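Importin subunit beta-1 (Saccharomyces cerevisiae, PDB 5OWU) carries proteins into the nucleus as the importin beta subunit, associating with importin alpha, which recognises the classical nuclear localization signal of the cargo. Local coordinates at residues L648-V660 with M688-V702. Numbering follows the deposited sequence.
Sequences LNQVDSPVSITAV and MISNPNARRELKPAV
Arg695 grips the turn at Val651 and Asp652, joining HEAT repeats 15 and 16 of the importin beta superhelix where each repeat passes from its first helix to its second. Its backbone N donates to Val651 O at 3.2 Å. The side chain then bends back: with chi1 at 62°, CG lies between the backbone N and the carbonyl carbon, pressed on Val651 O, and the bend at chi3 brings NE to Asp652 O at 3.2 Å. That oxygen lies near the guanidinium plane, although NE approaches it from above the carbonyl plane. Pro654 covers part of one guanidinium face, and NH1 forms a salt bridge with Glu697 OE1, so a long chain ending in a forked guanidinium suits this place, NE serving a carbonyl while NH1 pairs with a carboxylate. A leucine in its place would probably leave Asp652 O without this donor and Glu697 without its ion-pair mate.

Next to these polar contacts the packing is apolar. Val651, branched at CB, fills two directions: CG2 lies against Asn693 O and Ala694 CA, while CG1 meets Leu698 CD2 at 3.6 Å. Ala694 is small enough for the two turns to come close. The helices 655-660 and 698-702 run nearly parallel (6°), their axes 9.6 Å apart. Between them Ile657 extends CD1 onto the backbone at Glu697 O and Leu698 CA, both 3.2 Å away. Val660 is a knob in the hole formed by Met688, Leu698, Ala701 and Val702. The flexible thioether of Met688, bent at chi3 (57°), reaches from the end of helix 675-689 to Leu648 and Val660, its SD beside Leu648 CB and its methyl CE 3.7 Å from Val660 CG2.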
loop_
_atom_site.group_PDB
_atom_site.type_symbol
_atom_site.label_atom_id
_atom_site.label_comp_id
_atom_site.label_asym_id
_atom_site.label_seq_id
_atom_site.Cartn_x
_atom_site.Cartn_y
_atom_site.Cartn_z
ATOM N N LEU A 648 -14.596 -23.244 4.140
ATOM C CA LEU A 648 -14.379 -23.052 2.711
ATOM C C LEU A 648 -15.542 -22.304 2.076
ATOM O O LEU A 648 -15.339 -21.482 1.175
ATOM C CB LEU A 648 -14.179 -24.404 2.023
ATOM C CG LEU A 648 -12.843 -25.112 2.250
ATOM C CD1 LEU A 648 -12.949 -26.567 1.838
ATOM C CD2 LEU A 648 -11.717 -24.429 1.483
ATOM N N ASN A 649 -16.768 -22.572 2.532
ATOM C CA ASN A 649 -17.929 -21.916 1.939
ATOM C C ASN A 649 -18.161 -20.507 2.470
ATOM O O ASN A 649 -18.921 -19.752 1.857
ATOM C CB ASN A 649 -19.179 -22.766 2.160
ATOM C CG ASN A 649 -19.218 -23.972 1.252
ATOM O OD1 ASN A 649 -18.769 -23.911 0.106
ATOM N ND2 ASN A 649 -19.744 -25.081 1.758
ATOM N N GLN A 650 -17.534 -20.131 3.589
ATOM C CA GLN A 650 -17.607 -18.755 4.088
ATOM C C GLN A 650 -16.690 -17.873 3.240
ATOM O O GLN A 650 -15.657 -17.370 3.686
ATOM C CB GLN A 650 -17.223 -18.682 5.558
ATOM C CG GLN A 650 -18.279 -19.198 6.515
ATOM C CD GLN A 650 -17.822 -19.155 7.964
ATOM O OE1 GLN A 650 -18.086 -20.078 8.738
ATOM N NE2 GLN A 650 -17.132 -18.082 8.340
ATOM N N VAL A 651 -17.098 -17.687 1.984
ATOM C CA VAL A 651 -16.256 -16.984 1.022
ATOM C C VAL A 651 -16.067 -15.512 1.371
ATOM O O VAL A 651 -15.102 -14.894 0.909
ATOM C CB VAL A 651 -16.835 -17.116 -0.397
ATOM C CG1 VAL A 651 -16.739 -18.547 -0.877
ATOM C CG2 VAL A 651 -18.280 -16.610 -0.450
ATOM N N ASP A 652 -16.976 -14.918 2.147
ATOM C CA ASP A 652 -16.793 -13.529 2.566
ATOM C C ASP A 652 -15.726 -13.404 3.648
ATOM O O ASP A 652 -15.005 -12.399 3.697
ATOM C CB ASP A 652 -18.114 -12.955 3.073
ATOM C CG ASP A 652 -18.632 -13.684 4.298
ATOM O OD1 ASP A 652 -18.317 -14.880 4.456
ATOM O OD2 ASP A 652 -19.354 -13.060 5.103
ATOM N N SER A 653 -15.612 -14.401 4.512
ATOM C CA SER A 653 -14.696 -14.367 5.638
ATOM C C SER A 653 -13.286 -14.768 5.200
ATOM O O SER A 653 -13.118 -15.541 4.254
ATOM C CB SER A 653 -15.188 -15.310 6.730
ATOM O OG SER A 653 -14.343 -15.289 7.863
ATOM N N PRO A 654 -12.248 -14.256 5.871
ATOM C CA PRO A 654 -10.882 -14.697 5.544
ATOM C C PRO A 654 -10.607 -16.146 5.908
ATOM O O PRO A 654 -9.575 -16.687 5.489
ATOM C CB PRO A 654 -10.002 -13.741 6.360
ATOM C CG PRO A 654 -10.861 -13.321 7.496
ATOM C CD PRO A 654 -12.256 -13.250 6.947
ATOM N N VAL A 655 -11.498 -16.794 6.661
ATOM C CA VAL A 655 -11.289 -18.187 7.043
ATOM C C VAL A 655 -11.257 -19.090 5.815
ATOM O O VAL A 655 -10.623 -20.153 5.834
ATOM C CB VAL A 655 -12.381 -18.626 8.042
ATOM C CG1 VAL A 655 -13.723 -18.809 7.338
ATOM C CG2 VAL A 655 -11.971 -19.895 8.771
ATOM N N SER A 656 -11.933 -18.695 4.734
ATOM C CA SER A 656 -11.958 -19.533 3.537
ATOM C C SER A 656 -10.589 -19.570 2.869
ATOM O O SER A 656 -10.174 -20.613 2.350
ATOM C CB SER A 656 -13.021 -19.028 2.560
ATOM O OG SER A 656 -12.721 -17.715 2.111
ATOM N N ILE A 657 -9.873 -18.443 2.879
ATOM C CA ILE A 657 -8.510 -18.409 2.353
ATOM C C ILE A 657 -7.637 -19.406 3.100
ATOM O O ILE A 657 -6.885 -20.187 2.500
ATOM C CB ILE A 657 -7.923 -16.990 2.458
ATOM C CG1 ILE A 657 -8.855 -15.948 1.827
ATOM C CG2 ILE A 657 -6.524 -16.947 1.829
ATOM C CD1 ILE A 657 -8.964 -16.051 0.358
ATOM N N THR A 658 -7.711 -19.378 4.431
ATOM C CA THR A 658 -6.875 -20.254 5.236
ATOM C C THR A 658 -7.286 -21.709 5.067
ATOM O O THR A 658 -6.428 -22.599 5.091
ATOM C CB THR A 658 -6.945 -19.824 6.700
ATOM O OG1 THR A 658 -6.642 -18.424 6.792
ATOM C CG2 THR A 658 -5.949 -20.603 7.539
ATOM N N ALA A 659 -8.579 -21.969 4.873
ATOM C CA ALA A 659 -9.026 -23.328 4.589
ATOM C C ALA A 659 -8.471 -23.819 3.251
ATOM O O ALA A 659 -8.053 -24.984 3.124
ATOM C CB ALA A 659 -10.557 -23.382 4.613
ATOM N N VAL A 660 -8.434 -22.941 2.243
ATOM C CA VAL A 660 -7.733 -23.281 1.005
ATOM C C VAL A 660 -6.277 -23.603 1.305
ATOM O O VAL A 660 -5.684 -24.500 0.693
ATOM C CB VAL A 660 -7.848 -22.147 -0.028
ATOM C CG1 VAL A 660 -6.962 -22.440 -1.245
ATOM C CG2 VAL A 660 -9.283 -21.970 -0.473
ATOM N N MET A 688 -16.702 -22.493 -5.067
ATOM C CA MET A 688 -16.272 -21.317 -4.317
ATOM C C MET A 688 -15.916 -20.172 -5.252
ATOM O O MET A 688 -16.413 -19.050 -5.099
ATOM C CB MET A 688 -15.077 -21.661 -3.434
ATOM C CG MET A 688 -15.382 -22.593 -2.287
ATOM S SD MET A 688 -13.870 -23.328 -1.637
ATOM C CE MET A 688 -12.930 -21.865 -1.219
ATOM N N ILE A 689 -15.048 -20.437 -6.231
ATOM C CA ILE A 689 -14.591 -19.384 -7.124
ATOM C C ILE A 689 -15.691 -18.911 -8.060
ATOM O O ILE A 689 -15.534 -17.868 -8.705
ATOM C CB ILE A 689 -13.348 -19.866 -7.907
ATOM C CG1 ILE A 689 -12.576 -18.665 -8.466
ATOM C CG2 ILE A 689 -13.734 -20.854 -9.022
ATOM C CD1 ILE A 689 -11.209 -19.012 -9.028
ATOM N N SER A 690 -16.810 -19.637 -8.132
ATOM C CA SER A 690 -17.957 -19.217 -8.924
ATOM C C SER A 690 -18.985 -18.446 -8.107
ATOM O O SER A 690 -20.018 -18.048 -8.656
ATOM C CB SER A 690 -18.635 -20.434 -9.562
ATOM O OG SER A 690 -19.690 -20.918 -8.746
ATOM N N ASN A 691 -18.734 -18.229 -6.817
ATOM C CA ASN A 691 -19.688 -17.551 -5.947
ATOM C C ASN A 691 -19.495 -16.042 -6.055
ATOM O O ASN A 691 -18.389 -15.552 -5.784
ATOM C CB ASN A 691 -19.495 -17.995 -4.510
ATOM C CG ASN A 691 -20.612 -17.538 -3.604
ATOM O OD1 ASN A 691 -21.265 -16.528 -3.859
ATOM N ND2 ASN A 691 -20.839 -18.283 -2.533
ATOM N N PRO A 692 -20.516 -15.270 -6.451
ATOM C CA PRO A 692 -20.330 -13.810 -6.530
ATOM C C PRO A 692 -20.075 -13.151 -5.186
ATOM O O PRO A 692 -19.421 -12.102 -5.142
ATOM C CB PRO A 692 -21.643 -13.322 -7.158
ATOM C CG PRO A 692 -22.164 -14.497 -7.903
ATOM C CD PRO A 692 -21.776 -15.693 -7.088
ATOM N N ASN A 693 -20.568 -13.720 -4.091
ATOM C CA ASN A 693 -20.282 -13.159 -2.770
ATOM C C ASN A 693 -18.855 -13.427 -2.308
ATOM O O ASN A 693 -18.556 -13.155 -1.137
ATOM C CB ASN A 693 -21.265 -13.712 -1.736
ATOM C CG ASN A 693 -22.660 -13.133 -1.884
ATOM O OD1 ASN A 693 -22.877 -12.182 -2.636
ATOM N ND2 ASN A 693 -23.613 -13.699 -1.152
ATOM N N ALA A 694 -17.967 -13.938 -3.157
ATOM C CA ALA A 694 -16.611 -14.259 -2.739
ATOM C C ALA A 694 -15.761 -12.999 -2.667
ATOM O O ALA A 694 -15.752 -12.193 -3.602
ATOM C CB ALA A 694 -15.973 -15.254 -3.707
ATOM N N ARG A 695 -15.042 -12.837 -1.559
ATOM C CA ARG A 695 -14.077 -11.755 -1.460
ATOM C C ARG A 695 -13.019 -11.913 -2.546
ATOM O O ARG A 695 -12.784 -13.005 -3.068
ATOM C CB ARG A 695 -13.424 -11.731 -0.079
ATOM C CG ARG A 695 -12.622 -12.982 0.272
ATOM C CD ARG A 695 -11.561 -12.674 1.310
ATOM N NE ARG A 695 -12.082 -11.870 2.412
ATOM C CZ ARG A 695 -11.337 -11.104 3.203
ATOM N NH1 ARG A 695 -10.024 -11.019 3.016
ATOM N NH2 ARG A 695 -11.907 -10.415 4.179
ATOM N N ARG A 696 -12.377 -10.798 -2.894
ATOM C CA ARG A 696 -11.421 -10.827 -3.995
ATOM C C ARG A 696 -10.250 -11.754 -3.684
ATOM O O ARG A 696 -9.828 -12.543 -4.540
ATOM C CB ARG A 696 -10.943 -9.405 -4.305
ATOM C CG ARG A 696 -10.164 -8.723 -3.187
ATOM C CD ARG A 696 -9.584 -7.382 -3.634
ATOM N NE ARG A 696 -10.612 -6.425 -4.055
ATOM C CZ ARG A 696 -10.863 -6.064 -5.312
ATOM N NH1 ARG A 696 -10.169 -6.562 -6.327
ATOM N NH2 ARG A 696 -11.825 -5.184 -5.560
ATOM N N GLU A 697 -9.746 -11.712 -2.446
ATOM C CA GLU A 697 -8.566 -12.493 -2.084
ATOM C C GLU A 697 -8.770 -13.990 -2.289
ATOM O O GLU A 697 -7.786 -14.733 -2.335
ATOM C CB GLU A 697 -8.176 -12.234 -0.625
ATOM C CG GLU A 697 -7.689 -10.814 -0.325
ATOM C CD GLU A 697 -8.821 -9.812 -0.139
ATOM O OE1 GLU A 697 -9.975 -10.237 0.076
ATOM O OE2 GLU A 697 -8.558 -8.593 -0.208
ATOM N N LEU A 698 -10.018 -14.449 -2.411
ATOM C CA LEU A 698 -10.261 -15.873 -2.614
ATOM C C LEU A 698 -9.808 -16.316 -3.995
ATOM O O LEU A 698 -9.232 -17.401 -4.145
ATOM C CB LEU A 698 -11.741 -16.190 -2.403
ATOM C CG LEU A 698 -12.079 -17.685 -2.361
ATOM C CD1 LEU A 698 -11.589 -18.318 -1.066
ATOM C CD2 LEU A 698 -13.568 -17.919 -2.538
ATOM N N LYS A 699 -10.036 -15.485 -5.011
ATOM C CA LYS A 699 -9.715 -15.896 -6.377
ATOM C C LYS A 699 -8.259 -16.325 -6.530
ATOM O O LYS A 699 -8.015 -17.449 -7.003
ATOM C CB LYS A 699 -10.081 -14.767 -7.346
ATOM C CG LYS A 699 -9.580 -14.953 -8.766
ATOM C CD LYS A 699 -10.471 -14.221 -9.771
ATOM C CE LYS A 699 -9.683 -13.758 -10.984
ATOM N NZ LYS A 699 -10.553 -13.467 -12.165
ATOM N N PRO A 700 -7.260 -15.518 -6.166
ATOM C CA PRO A 700 -5.872 -15.994 -6.313
ATOM C C PRO A 700 -5.584 -17.266 -5.528
ATOM O O PRO A 700 -4.970 -18.200 -6.067
ATOM C CB PRO A 700 -5.036 -14.800 -5.821
ATOM C CG PRO A 700 -5.991 -13.912 -5.080
ATOM C CD PRO A 700 -7.321 -14.120 -5.708
ATOM N N ALA A 701 -6.037 -17.343 -4.275
ATOM C CA ALA A 701 -5.795 -18.530 -3.463
ATOM C C ALA A 701 -6.247 -19.794 -4.188
ATOM O O ALA A 701 -5.470 -20.743 -4.366
ATOM C CB ALA A 701 -6.510 -18.395 -2.119
ATOM N N VAL A 702 -7.494 -19.806 -4.656
ATOM C CA VAL A 702 -7.997 -20.987 -5.351
ATOM C C VAL A 702 -7.141 -21.281 -6.576
ATOM O O VAL A 702 -6.738 -22.429 -6.808
ATOM C CB VAL A 702 -9.482 -20.803 -5.706
ATOM C CG1 VAL A 702 -9.993 -21.971 -6.532
ATOM C CG2 VAL A 702 -10.289 -20.679 -4.425
#